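Local coordinates for putative nitroreductase (Thermotoga maritima, PDB 1VKW), which is a putative nitroreductase, probably an oxidoreductase of the FMN-dependent nitroreductase clan, at residues Leu134-Glu139 with Ile166-Gly171; His189-Ala194 with Tyr212-Asn217. One frame throughout, in Å; residues are numbered along the deposited sequence.

Contact 1: Leu134-Glu139 with Ile166-Gly171; sequences LENDLE and IKYTGG
Leu-134 draws its backbone against the strand at Ile-166, the two CA atoms lying 4.9 Å apart in a single beta bridge. The carbonyl oxygen of Ile-166 is shared: the CA of Leu-134 approaches it in a CA-H...O contact, while the backbone N of Glu-135 donates to it over 2.8 Å with an N-H...O angle of 169°. On the buried side, CD1 of Leu-134 meets CG2 of Ile-166 at 4.3 Å, and Val-149 and Ile-153 of helix 143-153 also touch the isoleucine. The extended side chain of Glu-135 runs obliquely over that of Lys-167, and its carboxylate lies against the aliphatic part of the lysine, with OE1 of Glu-135 3.5 Å from Lys-167 CD. The lysine bends at chi3, and Lys-167 NZ stays 4.6 Å from Glu-135 OE1, so attraction between the charges is probably only long-range. Asn-136 then grips Tyr-168 at both ends of its amide. Its OD1 accepts the backbone N of Tyr-168 at 2.9 Å in an almost straight bond, the N-H lying tilted from the carbonyl plane. Its ND2 donates at 2.7 Å to Tyr-168 O, on a lone pair and close to the asparagine's own amide plane. With CG anti to the carbonyl carbon (chi1 -48°), the amide is carried over to the strand, and the paired bonds fix its rotation. Here a side-chain amide mimics a neighbouring strand, continuing the pairing begun by the bridge along the outermost strand 165-168 of an antiparallel four-stranded sheet.

Contact 2: His189-Ala194 with Tyr212-Asn217; sequences HAYLTA and YCLILN
Leu-214 reaches from strand 212-215 to the helix and makes most of the contact, its CB directed at the segment 189-194. Its first torsion, with CG anti to the backbone N (chi1 -152°), carries CG toward the helix, and the branch there spreads the two methyls over different parts of its surface. CD2 settles over the backbone between Ala-190 and Tyr-191, 3.5 Å from the carbonyl oxygen of Ala-190. It also meets the methyls one helical turn apart, with Ala-190 CB and Ala-194 CB each 4.0 Å away. Leu-214 CD1 stands 4.1 Å from Tyr-191 CB and lies at the edge of the tyrosine ring, near its plane. The hydroxyl of that tyrosine is occupied outside the contact, hydrogen-bonded to Glu-201, while Ile-204 of the adjoining strand touches both Tyr-191 and Leu-214. Beyond the strand end, Leu-216 adds a second point of contact: its CD2 packs on Ala-194 CB at 3.8 Å, and the side chain also touches Ile-145 of helix 143-153. Ala-194 therefore receives a methyl from each leucine. The axes of helix segment 189-194 and strand segment 212-215 point the same way, within 1°, and come within 9.6 Å; alanines facing the strand let one leucine methyl, CD2 of Leu-214, reach the helix backbone. No hydrogen bond crosses the interface, and all five touching residues are buried. The join is thus apolar: the contacted Ala-190 carbonyl keeps its helical bond to Ala-194 N, and Leu-214 pairs through its backbone with Leu-173 in the sheet.

Contacts 1 and 2 lie in series along the chain and reach the same antiparallel sheet, their centres about 13 Å apart. Contact 1 pairs a loop with the edge of strand 165-168, whereas contact 2 lays helix 180-198 against strand 211-215; strand 172-176 lies between these two strands. They meet directly where Gly-171 O and Leu-216 N, 3.3 Å apart, form a probable hydrogen bond, and where Tyr-168 CE1 packs on Leu-216 CD1 at 4.2 Å. Ile-145 of helix 143-153 touches both Tyr-168 and Leu-216, so one residue packs against both contacts. The Cys-174 to Cys-213 disulfide additionally ties strand 172-176 to strand 211-215. No bound cofactor or catalytic site is established at either contact.

Contact 1: Leu134-Glu139 with Ile166-Gly171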
loop_
_atom_site.group_PDB
_atom_site.type_symbol
_atom_site.label_atom_id
_atom_site.label_comp_id
_atom_site.label_asym_id
_atom_site.label_seq_id
_atom_site.Cartn_x
_atom_site.Cartn_y
_atom_site.Cartn_z
ATOM N N LEU A 134 4.341 -11.748 14.604
ATOM C CA LEU A 134 4.515 -10.872 15.744
ATOM C C LEU A 134 5.540 -11.451 16.705
ATOM O O LEU A 134 5.425 -12.602 17.117
ATOM C CB LEU A 134 3.157 -10.727 16.428
ATOM C CG LEU A 134 2.861 -9.625 17.436
ATOM C CD1 LEU A 134 3.263 -8.259 16.911
ATOM C CD2 LEU A 134 1.371 -9.677 17.776
ATOM N N GLU A 135 6.548 -10.664 17.063
ATOM C CA GLU A 135 7.528 -11.099 18.057
ATOM C C GLU A 135 6.908 -11.100 19.459
ATOM O O GLU A 135 7.235 -11.950 20.288
ATOM C CB GLU A 135 8.784 -10.231 17.984
ATOM C CG GLU A 135 9.458 -10.304 16.616
ATOM C CD GLU A 135 10.730 -9.480 16.530
ATOM O OE1 GLU A 135 11.531 -9.520 17.486
ATOM O OE2 GLU A 135 10.935 -8.799 15.498
ATOM N N ASN A 136 5.970 -10.189 19.689
ATOM C CA ASN A 136 5.247 -10.079 20.963
ATOM C C ASN A 136 4.140 -11.103 21.101
ATOM O O ASN A 136 3.596 -11.580 20.113
ATOM C CB ASN A 136 4.571 -8.714 21.084
ATOM C CG ASN A 136 5.492 -7.570 20.755
ATOM O OD1 ASN A 136 5.861 -7.370 19.598
ATOM N ND2 ASN A 136 5.856 -6.794 21.772
ATOM N N ASP A 137 3.781 -11.400 22.344
ATOM C CA ASP A 137 2.575 -12.142 22.616
ATOM C C ASP A 137 1.438 -11.186 22.296
ATOM O O ASP A 137 1.491 -10.005 22.644
ATOM C CB ASP A 137 2.529 -12.605 24.071
ATOM C CG ASP A 137 3.492 -13.761 24.353
ATOM O OD1 ASP A 137 3.930 -14.446 23.395
ATOM O OD2 ASP A 137 3.858 -14.067 25.510
ATOM N N LEU A 138 0.422 -11.691 21.605
ATOM C CA LEU A 138 -0.671 -10.849 21.120
ATOM C C LEU A 138 -1.304 -10.089 22.298
ATOM O O LEU A 138 -1.783 -8.969 22.143
ATOM C CB LEU A 138 -1.687 -11.723 20.367
ATOM C CG LEU A 138 -2.767 -11.120 19.459
ATOM C CD1 LEU A 138 -2.299 -9.907 18.693
ATOM C CD2 LEU A 138 -3.282 -12.192 18.494
ATOM N N GLU A 139 -1.232 -10.690 23.486
ATOM C CA GLU A 139 -1.754 -10.101 24.723
ATOM C C GLU A 139 -0.943 -8.899 25.242
ATOM O O GLU A 139 -1.442 -8.117 26.048
ATOM C CB GLU A 139 -1.825 -11.174 25.824
ATOM C CG GLU A 139 -2.423 -12.514 25.395
ATOM C CD GLU A 139 -1.366 -13.565 25.074
ATOM O OE1 GLU A 139 -0.719 -13.455 24.012
ATOM O OE2 GLU A 139 -1.182 -14.504 25.888
ATOM N N ILE A 166 7.347 -8.437 12.806
ATOM C CA ILE A 166 6.828 -7.220 13.434
ATOM C C ILE A 166 7.047 -7.266 14.937
ATOM O O ILE A 166 6.800 -8.296 15.586
ATOM C CB ILE A 166 5.307 -7.056 13.145
ATOM C CG1 ILE A 166 5.019 -7.134 11.639
ATOM C CG2 ILE A 166 4.745 -5.759 13.769
ATOM C CD1 ILE A 166 3.504 -7.143 11.314
ATOM N N LYS A 167 7.495 -6.139 15.487
ATOM C CA LYS A 167 7.764 -6.035 16.908
ATOM C C LYS A 167 7.243 -4.717 17.430
ATOM O O LYS A 167 7.507 -3.665 16.853
ATOM C CB LYS A 167 9.277 -6.156 17.194
ATOM C CG LYS A 167 9.629 -6.121 18.670
ATOM C CD LYS A 167 11.124 -6.317 18.910
ATOM C CE LYS A 167 11.971 -5.222 18.269
ATOM N NZ LYS A 167 13.421 -5.458 18.556
ATOM N N TYR A 168 6.498 -4.791 18.524
ATOM C CA TYR A 168 5.967 -3.628 19.201
ATOM C C TYR A 168 6.787 -3.427 20.476
ATOM O O TYR A 168 6.937 -4.369 21.271
ATOM C CB TYR A 168 4.493 -3.870 19.542
ATOM C CG TYR A 168 3.908 -2.849 20.480
ATOM C CD1 TYR A 168 3.750 -1.528 20.087
ATOM C CD2 TYR A 168 3.501 -3.212 21.763
ATOM C CE1 TYR A 168 3.207 -0.588 20.957
ATOM C CE2 TYR A 168 2.974 -2.294 22.629
ATOM C CZ TYR A 168 2.825 -0.984 22.225
ATOM O OH TYR A 168 2.280 -0.083 23.094
ATOM N N THR A 169 7.304 -2.219 20.683
ATOM C CA THR A 169 8.149 -1.941 21.855
ATOM C C THR A 169 7.561 -0.993 22.898
ATOM O O THR A 169 8.238 -0.650 23.863
ATOM C CB THR A 169 9.475 -1.347 21.395
ATOM O OG1 THR A 169 9.224 -0.147 20.642
ATOM C CG2 THR A 169 10.177 -2.284 20.449
ATOM N N GLY A 170 6.313 -0.572 22.732
ATOM C CA GLY A 170 5.755 0.463 23.596
ATOM C C GLY A 170 5.582 1.748 22.810
ATOM O O GLY A 170 4.453 2.129 22.496
ATOM N N GLY A 171 6.688 2.411 22.478
ATOM C CA GLY A 171 6.637 3.627 21.658
ATOM C C GLY A 171 6.564 3.408 20.142
ATOM O O GLY A 171 6.123 4.281 19.399
#

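Contact 2: His189-Ala194 with Tyr212-Asn217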
loop_
_atom_site.group_PDB
_atom_site.type_symbol
_atom_site.label_atom_id
_atom_site.label_comp_id
_atom_site.label_asym_id
_atom_site.label_seq_id
_atom_site.Cartn_x
_atom_site.Cartn_y
_atom_site.Cartn_z
ATOM N N HIS A 189 0.885 0.583 5.197
ATOM C CA HIS A 189 -0.321 0.225 5.956
ATOM C C HIS A 189 -0.222 0.615 7.417
ATOM O O HIS A 189 -1.182 1.118 7.994
ATOM C CB HIS A 189 -0.626 -1.279 5.847
ATOM C CG HIS A 189 -1.113 -1.706 4.497
ATOM N ND1 HIS A 189 -2.099 -2.658 4.326
ATOM C CD2 HIS A 189 -0.755 -1.310 3.253
ATOM C CE1 HIS A 189 -2.318 -2.831 3.032
ATOM N NE2 HIS A 189 -1.511 -2.032 2.359
ATOM N N ALA A 190 0.933 0.359 8.031
ATOM C CA ALA A 190 1.127 0.680 9.438
ATOM C C ALA A 190 1.116 2.196 9.636
ATOM O O ALA A 190 0.486 2.713 10.547
ATOM C CB ALA A 190 2.407 0.088 9.938
ATOM N N TYR A 191 1.815 2.901 8.760
ATOM C CA TYR A 191 1.853 4.355 8.798
ATOM C C TYR A 191 0.461 4.987 8.658
ATOM O O TYR A 191 0.056 5.809 9.470
ATOM C CB TYR A 191 2.793 4.883 7.713
ATOM C CG TYR A 191 2.653 6.364 7.526
ATOM C CD1 TYR A 191 3.365 7.259 8.322
ATOM C CD2 TYR A 191 1.785 6.876 6.567
ATOM C CE1 TYR A 191 3.222 8.638 8.155
ATOM C CE2 TYR A 191 1.621 8.248 6.398
ATOM C CZ TYR A 191 2.342 9.122 7.191
ATOM O OH TYR A 191 2.176 10.473 7.000
ATOM N N LEU A 192 -0.272 4.587 7.628
ATOM C CA LEU A 192 -1.594 5.153 7.359
ATOM C C LEU A 192 -2.634 4.833 8.447
ATOM O O LEU A 192 -3.457 5.678 8.783
ATOM C CB LEU A 192 -2.086 4.717 5.968
ATOM C CG LEU A 192 -1.315 5.286 4.765
ATOM C CD1 LEU A 192 -1.733 4.598 3.474
ATOM C CD2 LEU A 192 -1.477 6.794 4.635
ATOM N N THR A 193 -2.606 3.627 9.006
ATOM C CA THR A 193 -3.563 3.280 10.064
ATOM C C THR A 193 -3.201 3.955 11.384
ATOM O O THR A 193 -4.082 4.454 12.100
ATOM C CB THR A 193 -3.682 1.765 10.245
ATOM O OG1 THR A 193 -2.393 1.202 10.478
ATOM C CG2 THR A 193 -4.173 1.097 8.961
ATOM N N ALA A 194 -1.904 4.021 11.688
ATOM C CA ALA A 194 -1.446 4.724 12.892
ATOM C C ALA A 194 -1.785 6.220 12.844
ATOM O O ALA A 194 -2.149 6.820 13.859
ATOM C CB ALA A 194 0.057 4.516 13.086
ATOM N N TYR A 212 12.473 -0.963 9.603
ATOM C CA TYR A 212 11.971 0.401 9.692
ATOM C C TYR A 212 11.010 0.429 10.859
ATOM O O TYR A 212 10.166 -0.455 10.982
ATOM C CB TYR A 212 11.275 0.815 8.400
ATOM C CG TYR A 212 12.230 1.324 7.351
ATOM C CD1 TYR A 212 12.977 0.443 6.579
ATOM C CD2 TYR A 212 12.406 2.686 7.145
ATOM C CE1 TYR A 212 13.869 0.901 5.622
ATOM C CE2 TYR A 212 13.289 3.157 6.182
ATOM C CZ TYR A 212 14.015 2.261 5.420
ATOM O OH TYR A 212 14.908 2.722 4.470
ATOM N N CYS A 213 11.180 1.420 11.730
ATOM C CA CYS A 213 10.323 1.583 12.889
ATOM C C CYS A 213 9.468 2.813 12.726
ATOM O O CYS A 213 9.895 3.830 12.170
ATOM C CB CYS A 213 11.139 1.689 14.182
ATOM S SG CYS A 213 11.982 0.152 14.645
ATOM N N LEU A 214 8.249 2.692 13.223
ATOM C CA LEU A 214 7.292 3.762 13.224
ATOM C C LEU A 214 7.158 4.257 14.651
ATOM O O LEU A 214 6.769 3.495 15.532
ATOM C CB LEU A 214 5.950 3.213 12.752
ATOM C CG LEU A 214 4.988 4.152 12.058
ATOM C CD1 LEU A 214 5.596 4.634 10.750
ATOM C CD2 LEU A 214 3.674 3.402 11.815
ATOM N N ILE A 215 7.500 5.518 14.889
ATOM C CA ILE A 215 7.182 6.129 16.171
ATOM C C ILE A 215 5.701 6.531 16.076
ATOM O O ILE A 215 5.339 7.440 15.336
ATOM C CB ILE A 215 8.097 7.320 16.494
ATOM C CG1 ILE A 215 9.568 6.874 16.499
ATOM C CG2 ILE A 215 7.764 7.882 17.858
ATOM C CD1 ILE A 215 10.552 8.027 16.528
ATOM N N LEU A 216 4.866 5.834 16.834
ATOM C CA LEU A 216 3.421 5.826 16.618
ATOM C C LEU A 216 2.710 7.103 17.013
ATOM O O LEU A 216 1.870 7.594 16.268
ATOM C CB LEU A 216 2.793 4.654 17.379
ATOM C CG LEU A 216 3.218 3.291 16.822
ATOM C CD1 LEU A 216 2.930 2.191 17.830
ATOM C CD2 LEU A 216 2.542 3.016 15.502
ATOM N N ASN A 217 3.019 7.620 18.197
ATOM C CA ASN A 217 2.280 8.780 18.730
ATOM C C ASN A 217 3.274 9.874 19.078
ATOM O O ASN A 217 3.489 10.172 20.250
ATOM C CB ASN A 217 1.473 8.345 19.954
ATOM C CG ASN A 217 0.407 9.344 20.353
ATOM O OD1 ASN A 217 -0.061 10.148 19.547
ATOM N ND2 ASN A 217 -0.008 9.272 21.617
#